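Local structure of uncharacterized protein UL16 (Human herpesvirus 5 strain ad169, 2WY3) at residues C12-T17 with V62-Y67; D46-V51 with T71-F76; D113-R116 with T121-I124. The protein helps human cytomegalovirus escape immune attack by retaining stress ligands such as ULBP1 and ULBP2 inside the cell, so that they cannot engage KLRK1 and activate NK cells. All blocks are in the same frame, centred on the assembly; numbering follows the deposited sequence. Where two conformers were deposited one is given.

Interaction 1: residues C12-T17 with V62-Y67. With NAG (2-acetamido-2-deoxy-beta-D-glucopyranose), chain H.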
# COMPACT_ATOMS: atom_id res chain seq x y z
N CYS B 12 -15.07 14.21 -18.84
CA CYS B 12 -14.84 13.51 -20.08
C CYS B 12 -15.75 12.28 -20.20
O CYS B 12 -16.05 11.60 -19.24
CB CYS B 12 -13.34 13.23 -20.30
SG CYS B 12 -12.47 11.97 -19.30
N ARG B 13 -16.25 12.07 -21.41
CA ARG B 13 -17.10 10.91 -21.65
C ARG B 13 -16.19 9.73 -21.99
O ARG B 13 -15.41 9.79 -22.94
CB ARG B 13 -18.07 11.17 -22.80
CG ARG B 13 -18.95 9.98 -23.18
CD ARG B 13 -20.01 9.71 -22.13
NE ARG B 13 -20.72 10.94 -21.76
CZ ARG B 13 -21.72 11.47 -22.45
NH1 ARG B 13 -22.15 10.88 -23.56
NH2 ARG B 13 -22.30 12.58 -22.03
N LEU B 14 -16.27 8.66 -21.20
CA LEU B 14 -15.38 7.52 -21.41
C LEU B 14 -15.73 6.78 -22.69
O LEU B 14 -16.89 6.44 -22.93
CB LEU B 14 -15.43 6.56 -20.22
CG LEU B 14 -14.60 5.29 -20.40
CD1 LEU B 14 -13.11 5.63 -20.48
CD2 LEU B 14 -14.86 4.30 -19.27
N ASN B 15 -14.72 6.54 -23.52
CA ASN B 15 -14.89 5.68 -24.68
C ASN B 15 -13.83 4.60 -24.60
O ASN B 15 -12.66 4.85 -24.91
CB ASN B 15 -14.74 6.48 -25.97
CG ASN B 15 -14.97 5.63 -27.22
OD1 ASN B 15 -14.75 4.41 -27.20
ND2 ASN B 15 -15.40 6.27 -28.30
N VAL B 16 -14.22 3.40 -24.17
CA VAL B 16 -13.24 2.36 -23.87
C VAL B 16 -12.44 1.94 -25.10
O VAL B 16 -11.31 1.47 -24.99
CB VAL B 16 -13.88 1.12 -23.18
CG1 VAL B 16 -14.47 1.51 -21.82
CG2 VAL B 16 -14.94 0.51 -24.09
N THR B 17 -13.04 2.13 -26.27
CA THR B 17 -12.39 1.78 -27.53
C THR B 17 -11.16 2.67 -27.81
O THR B 17 -10.30 2.31 -28.60
CB THR B 17 -13.38 1.89 -28.71
OG1 THR B 17 -14.57 1.16 -28.39
CG2 THR B 17 -12.77 1.32 -29.98
N VAL B 62 -14.46 -5.08 -21.52
CA VAL B 62 -13.85 -4.09 -20.63
C VAL B 62 -14.73 -3.84 -19.42
O VAL B 62 -15.92 -3.57 -19.56
CB VAL B 62 -13.61 -2.74 -21.36
CG1 VAL B 62 -12.88 -1.75 -20.45
CG2 VAL B 62 -12.80 -2.96 -22.63
N ASP B 63 -14.14 -3.94 -18.23
CA ASP B 63 -14.84 -3.68 -16.99
C ASP B 63 -14.32 -2.37 -16.40
O ASP B 63 -13.33 -1.81 -16.87
CB ASP B 63 -14.62 -4.83 -16.00
CG ASP B 63 -15.77 -4.97 -15.00
OD1 ASP B 63 -16.68 -4.11 -15.00
OD2 ASP B 63 -15.76 -5.94 -14.22
N LEU B 64 -14.99 -1.87 -15.37
CA LEU B 64 -14.66 -0.56 -14.85
C LEU B 64 -15.08 -0.45 -13.40
O LEU B 64 -16.16 -0.90 -13.04
CB LEU B 64 -15.44 0.49 -15.65
CG LEU B 64 -15.25 1.97 -15.29
CD1 LEU B 64 -13.85 2.43 -15.72
CD2 LEU B 64 -16.33 2.83 -15.96
N TRP B 65 -14.23 0.13 -12.56
CA TRP B 65 -14.69 0.58 -11.25
C TRP B 65 -14.37 2.05 -11.07
O TRP B 65 -13.39 2.54 -11.63
CB TRP B 65 -14.17 -0.31 -10.10
CG TRP B 65 -12.72 -0.19 -9.62
CD1 TRP B 65 -11.65 -0.92 -10.05
CD2 TRP B 65 -12.24 0.64 -8.54
NE1 TRP B 65 -10.52 -0.58 -9.32
CE2 TRP B 65 -10.85 0.37 -8.40
CE3 TRP B 65 -12.84 1.58 -7.69
CZ2 TRP B 65 -10.06 1.02 -7.44
CZ3 TRP B 65 -12.05 2.23 -6.74
CH2 TRP B 65 -10.67 1.95 -6.63
N LEU B 66 -15.21 2.75 -10.32
CA LEU B 66 -15.14 4.21 -10.22
C LEU B 66 -15.18 4.69 -8.77
O LEU B 66 -15.81 4.07 -7.92
CB LEU B 66 -16.29 4.86 -10.99
CG LEU B 66 -16.36 4.61 -12.50
CD1 LEU B 66 -17.64 5.21 -13.07
CD2 LEU B 66 -15.12 5.18 -13.20
N TYR B 67 -14.51 5.81 -8.53
CA TYR B 67 -14.32 6.36 -7.18
C TYR B 67 -14.63 7.85 -7.21
O TYR B 67 -14.25 8.55 -8.16
CB TYR B 67 -12.86 6.13 -6.78
CG TYR B 67 -12.54 6.23 -5.31
CD1 TYR B 67 -11.75 7.28 -4.82
CD2 TYR B 67 -12.98 5.26 -4.42
CE1 TYR B 67 -11.44 7.36 -3.46
CE2 TYR B 67 -12.67 5.33 -3.08
CZ TYR B 67 -11.89 6.37 -2.61
OH TYR B 67 -11.59 6.43 -1.27
C1 NAG H . -15.33 5.40 -29.45
C2 NAG H . -16.40 6.05 -30.33
C3 NAG H . -16.36 5.54 -31.76
C4 NAG H . -14.95 5.58 -32.32
C5 NAG H . -13.96 4.92 -31.37
C6 NAG H . -12.54 5.16 -31.86
C7 NAG H . -18.48 6.83 -29.37
C8 NAG H . -19.81 6.48 -28.75
N2 NAG H . -17.72 5.82 -29.76
O3 NAG H . -17.19 6.34 -32.57
O4 NAG H . -14.92 4.92 -33.56
O5 NAG H . -14.05 5.45 -30.06
O6 NAG H . -12.27 6.54 -31.82
O7 NAG H . -18.15 8.01 -29.48

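Interaction 2: residues D46-V51 with T71-F76. With NAG (2-acetamido-2-deoxy-beta-D-glucopyranose), chain L.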
# COMPACT_ATOMS: atom_id res chain seq x y z
N ASP B 46 -15.58 16.27 -5.93
CA ASP B 46 -16.52 15.79 -6.94
C ASP B 46 -15.85 15.02 -8.07
O ASP B 46 -16.52 14.56 -8.99
CB ASP B 46 -17.37 16.95 -7.48
CG ASP B 46 -16.60 17.84 -8.45
OD1 ASP B 46 -15.37 17.67 -8.61
OD2 ASP B 46 -17.24 18.72 -9.07
N GLU B 47 -14.53 14.86 -8.01
CA GLU B 47 -13.82 14.23 -9.12
C GLU B 47 -14.03 12.72 -9.19
O GLU B 47 -13.77 11.99 -8.23
CB GLU B 47 -12.32 14.55 -9.08
CG GLU B 47 -11.60 14.08 -10.36
CD GLU B 47 -10.13 14.44 -10.37
OE1 GLU B 47 -9.66 15.04 -9.39
OE2 GLU B 47 -9.44 14.10 -11.36
N ILE B 48 -14.47 12.26 -10.36
CA ILE B 48 -14.60 10.85 -10.62
C ILE B 48 -13.33 10.32 -11.27
O ILE B 48 -12.92 10.80 -12.34
CB ILE B 48 -15.81 10.56 -11.54
CG1 ILE B 48 -17.09 11.07 -10.87
CG2 ILE B 48 -15.88 9.07 -11.85
CD1 ILE B 48 -18.30 11.11 -11.79
N ILE B 49 -12.70 9.36 -10.59
CA ILE B 49 -11.53 8.67 -11.12
C ILE B 49 -11.83 7.17 -11.11
O ILE B 49 -12.85 6.74 -10.58
CB ILE B 49 -10.28 9.00 -10.29
CG1 ILE B 49 -10.51 8.72 -8.79
CG2 ILE B 49 -9.91 10.47 -10.47
CD1 ILE B 49 -9.25 8.88 -7.95
N GLY B 50 -10.97 6.35 -11.71
CA GLY B 50 -11.27 4.94 -11.72
C GLY B 50 -10.30 4.10 -12.51
O GLY B 50 -9.28 4.59 -13.00
N VAL B 51 -10.65 2.83 -12.66
CA VAL B 51 -9.76 1.86 -13.28
C VAL B 51 -10.53 1.02 -14.29
O VAL B 51 -11.57 0.45 -13.97
CB VAL B 51 -9.15 0.90 -12.22
CG1 VAL B 51 -8.15 -0.03 -12.87
CG2 VAL B 51 -8.49 1.70 -11.09
N THR B 71 -15.37 7.40 -1.99
CA THR B 71 -16.25 6.24 -1.96
C THR B 71 -16.28 5.57 -3.32
O THR B 71 -16.27 6.24 -4.34
CB THR B 71 -17.70 6.63 -1.62
OG1 THR B 71 -17.70 7.64 -0.61
CG2 THR B 71 -18.48 5.41 -1.14
N VAL B 72 -16.36 4.24 -3.34
CA VAL B 72 -16.60 3.52 -4.58
C VAL B 72 -18.02 3.80 -5.06
O VAL B 72 -18.99 3.57 -4.32
CB VAL B 72 -16.43 2.00 -4.37
CG1 VAL B 72 -16.98 1.22 -5.55
CG2 VAL B 72 -14.97 1.65 -4.11
N ILE B 73 -18.16 4.31 -6.29
CA ILE B 73 -19.50 4.58 -6.84
C ILE B 73 -19.89 3.56 -7.92
O ILE B 73 -21.03 3.52 -8.39
CB ILE B 73 -19.64 6.03 -7.38
CG1 ILE B 73 -18.62 6.30 -8.50
CG2 ILE B 73 -19.44 7.05 -6.27
CD1 ILE B 73 -18.92 7.60 -9.25
N ARG B 74 -18.93 2.73 -8.30
CA ARG B 74 -19.19 1.64 -9.23
C ARG B 74 -18.17 0.53 -9.02
O ARG B 74 -16.97 0.80 -9.05
CB ARG B 74 -19.12 2.15 -10.68
CG ARG B 74 -19.37 1.08 -11.72
CD ARG B 74 -19.33 1.66 -13.12
NE ARG B 74 -19.31 0.64 -14.16
CZ ARG B 74 -19.87 0.79 -15.36
NH1 ARG B 74 -19.82 -0.19 -16.25
NH2 ARG B 74 -20.48 1.93 -15.66
N ASN B 75 -18.63 -0.70 -8.78
CA ASN B 75 -17.73 -1.85 -8.66
C ASN B 75 -17.46 -2.47 -10.02
O ASN B 75 -18.26 -2.31 -10.95
CB ASN B 75 -18.36 -2.96 -7.80
CG ASN B 75 -18.43 -2.61 -6.33
OD1 ASN B 75 -17.42 -2.27 -5.71
ND2 ASN B 75 -19.63 -2.73 -5.76
N PHE B 76 -16.37 -3.22 -10.14
CA PHE B 76 -16.24 -4.17 -11.24
C PHE B 76 -17.53 -5.01 -11.27
O PHE B 76 -18.10 -5.33 -10.23
CB PHE B 76 -15.04 -5.10 -11.02
CG PHE B 76 -13.72 -4.52 -11.47
CD1 PHE B 76 -13.64 -3.66 -12.55
CD2 PHE B 76 -12.54 -4.90 -10.82
CE1 PHE B 76 -12.41 -3.15 -12.99
CE2 PHE B 76 -11.31 -4.41 -11.24
CZ PHE B 76 -11.24 -3.53 -12.33
C1 NAG L . -19.65 -2.63 -4.31
C2 NAG L . -20.98 -1.97 -3.93
C3 NAG L . -21.18 -1.96 -2.42
C4 NAG L . -21.02 -3.36 -1.87
C5 NAG L . -19.68 -3.95 -2.30
C6 NAG L . -19.54 -5.40 -1.84
C7 NAG L . -21.78 -0.25 -5.47
C8 NAG L . -21.87 1.22 -5.77
N2 NAG L . -21.08 -0.60 -4.40
O3 NAG L . -22.45 -1.44 -2.10
O4 NAG L . -21.07 -3.31 -0.47
O5 NAG L . -19.56 -3.91 -3.71
O6 NAG L . -20.55 -6.20 -2.42
O7 NAG L . -22.34 -1.06 -6.22

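Interaction 3: residues D113-R116 with T121-I124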
# COMPACT_ATOMS: atom_id res chain seq x y z
N ASP B 113 -6.02 0.05 -16.60
CA ASP B 113 -5.69 1.44 -16.91
C ASP B 113 -6.28 2.36 -15.84
O ASP B 113 -7.50 2.44 -15.70
CB ASP B 113 -6.26 1.85 -18.28
CG ASP B 113 -5.54 1.18 -19.45
OD1 ASP B 113 -4.31 1.03 -19.38
OD2 ASP B 113 -6.20 0.79 -20.44
N CYS B 114 -5.42 3.05 -15.10
CA CYS B 114 -5.89 4.03 -14.12
C CYS B 114 -6.17 5.33 -14.82
O CYS B 114 -5.28 5.92 -15.44
CB CYS B 114 -4.86 4.23 -13.02
SG CYS B 114 -4.76 2.74 -11.99
N LEU B 115 -7.41 5.80 -14.70
CA LEU B 115 -7.94 6.84 -15.56
C LEU B 115 -8.07 8.15 -14.82
O LEU B 115 -8.33 8.15 -13.62
CB LEU B 115 -9.35 6.47 -16.04
CG LEU B 115 -9.52 5.12 -16.74
CD1 LEU B 115 -10.98 4.96 -17.19
CD2 LEU B 115 -8.57 5.03 -17.92
N ARG B 116 -7.90 9.24 -15.55
CA ARG B 116 -8.20 10.58 -15.05
C ARG B 116 -8.56 11.49 -16.21
O ARG B 116 -7.99 11.39 -17.29
CB ARG B 116 -6.99 11.19 -14.32
CG ARG B 116 -7.39 12.35 -13.39
CD ARG B 116 -6.23 12.82 -12.52
NE ARG B 116 -6.75 13.67 -11.43
CZ ARG B 116 -6.03 14.11 -10.41
NH1 ARG B 116 -4.74 13.80 -10.32
NH2 ARG B 116 -6.60 14.86 -9.48
N THR B 121 -10.13 15.63 -21.57
CA THR B 121 -9.69 14.45 -22.30
C THR B 121 -9.28 13.33 -21.34
O THR B 121 -8.77 13.59 -20.26
CB THR B 121 -8.51 14.76 -23.24
OG1 THR B 121 -8.21 13.59 -24.02
CG2 THR B 121 -7.28 15.16 -22.44
N THR B 122 -9.50 12.09 -21.75
CA THR B 122 -9.12 10.94 -20.93
C THR B 122 -7.61 10.73 -20.92
O THR B 122 -6.97 10.65 -21.98
CB THR B 122 -9.84 9.66 -21.42
OG1 THR B 122 -11.26 9.87 -21.36
CG2 THR B 122 -9.47 8.49 -20.54
N LYS B 123 -7.04 10.66 -19.72
CA LYS B 123 -5.62 10.33 -19.56
C LYS B 123 -5.49 8.99 -18.88
O LYS B 123 -6.39 8.58 -18.13
CB LYS B 123 -4.93 11.37 -18.67
CG LYS B 123 -5.24 12.81 -19.05
CD LYS B 123 -4.67 13.15 -20.41
CE LYS B 123 -3.19 13.47 -20.33
NZ LYS B 123 -2.68 14.02 -21.62
N ILE B 124 -4.38 8.30 -19.12
CA ILE B 124 -4.09 7.10 -18.37
C ILE B 124 -2.85 7.36 -17.56
O ILE B 124 -1.76 7.55 -18.11
CB ILE B 124 -3.87 5.88 -19.28
CG1 ILE B 124 -5.16 5.55 -20.04
CG2 ILE B 124 -3.43 4.68 -18.44
CD1 ILE B 124 -4.99 4.48 -21.15

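Interaction 1: residues C12-T17 with V62-Y67
Leu14 and Leu64 share one rotamer: in each, CG stands trans to the backbone nitrogen (chi1 176° and -179°), which points the isobutyl end across the gap toward the other leucine. The two therefore meet tip to tip, CD2 of Leu14 lying 3.9 Å from CD2 of Leu64 and 4.1 Å from its CD1. The second pair, Val16 and Val62, also meets tip to tip but with shorter side chains, and here only Val62 turns its touching methyl, CG1, trans to its own nitrogen (chi1 -176°). This methyl lies 3.9 Å from CG1 of Val16. The backbones stay well apart, 7.2 Å between CA of Val16 and CA of Val62 at their nearest, so the contact rests on branched aliphatic ends alone. Such residues suit a place where hydrophobic surface has to be covered without polar partners. Leu115 touches both leucines, and Val1 packs on them as well.

Polar groups nearby are engaged elsewhere. Asp63 OD1 accepts a hydrogen bond from the backbone N of Leu64 at 2.8 Å, from above the carboxylate plane, while its OD2 hydrogen-bonds Ser77 OG. Asn15 carries an N-linked sugar through a 1.4 Å bond from ND2 to C1 of the N-acetylglucosamine, and its OD1 accepts a weak hydrogen bond from N of Thr17, the threonine of the Asn-X-Thr sequon. Altogether this is an N-terminal segment, with a glycan on its Asn15, laid over the outer face of the larger sheet of an immunoglobulin-like beta sandwich.

Interaction 2: residues D46-V51 with T71-F76
Phe76 sets CE1 of its ring 3.8 Å from the backbone O of Val51, approaching that oxygen obliquely; CG stands anti to its own carbonyl carbon (chi1 -84°), the setting that brings the ring there, where Trp65 meets it edge-to-face. Its segment includes the outermost strand of the larger sheet, 71-74, which carries a classic beta bulge: Ile73 and Arg74 together face Leu66 of the intervening strand 62-68. Because that strand lies between them, 46-51 and 71-76 are next-but-one neighbours. They run almost parallel, 13° apart over the touching parts, and remain 8.8 Å from CA of Ile48 to CA of Ile73, so side chains must bridge the distance.

Two faces of the sheet are involved. Val51 and Phe76 lie on the side of strand 95-102, where the ring sits between the sheets and meets Val51 through its carbonyl, while the valine side chain packs on Trp65 and Thr100. On the other face Ile48 and Ile73 supply the apolar contact, CG1 of Ile48 lying 4.2 Å from CD1 of Ile73. The ethyl arms of these beta-branched residues are just long enough to meet over the strand between, and Ile73 rests on Leu66 on the way.

A glycan sits close to the bulge. OD1 of Asn75, in the Asn-Phe-Ser sequon, accepts a hydrogen bond from Gln85 NE2. Its ND2 is joined by a 1.5 Å covalent bond to C1 of the N-acetylglucosamine, whose acetyl methyl C8 lies 3.6 Å from the backbone O of Ile73.

Interaction 3: residues D113-R116 with T121-I124
Arg116 and Lys123 form an antiparallel hydrogen-bonded pair: N of Lys123 donates to O of Arg116 at 2.7 Å, and N of Arg116 returns a 3.1 Å bond to O of Lys123. Weaker CA-H...O contacts continue the pairing, from CA of Ile124 to O of Cys114 at 3.4 Å and from CA of Leu115 to O of Lys123.

Apolar packing is found on the face of Leu115 and Ile124, opposite the side chains of Arg116 and Lys123. These two, the non-hydrogen-bonded pair, lie side by side and point the same way. CG1 of Ile124, anti to its carbonyl carbon (chi1 -64°), comes 4.0 Å from Leu115 CD2. Separate from this is van der Waals packing of a methyl on a carboxylate: Ile124 CD1 lies 3.8 Å from CG of Asp113.

Charges look elsewhere. The buried Asp113 is paid for by salt bridges to Arg111 and Arg127, whereas the extended Arg116 makes a salt bridge from NE to Glu47 OE2 and a hydrogen bond from NH2 to O of Glu41.

Strands 110-118 and 121-131 make a beta hairpin within the larger sheet, flanked by strand 49-55 and strand 27-31; the Cys114-Cys38 disulfide ties it to strand 34-41 of the other sheet, as in immunoglobulin domains.

Overall arrangement
All three contacts reach the larger sheet, and all are partly buried, but they join it differently. Interaction 3 pairs adjacent strands through their backbones, interaction 2 spans an intervening strand with side chains, and interaction 1 lays an N-terminal segment on the sheet's outer face. The last two share strand 62-68, which bonds to both segments of interaction 2 through Tyr67 N to Ile49 O and Ile73 N to Leu66 O. Leu115 of interaction 3 meets Leu14 and Leu64, while the Glu47-Arg116 salt bridge connects interactions 2 and 3. Interactions 1 and 2 include glycosylated asparagines; interaction 3, running from buried Asp113, Cys114, Leu115 and Ile124 to exposed Thr121, alone combines hydrogen bonds with apolar packing.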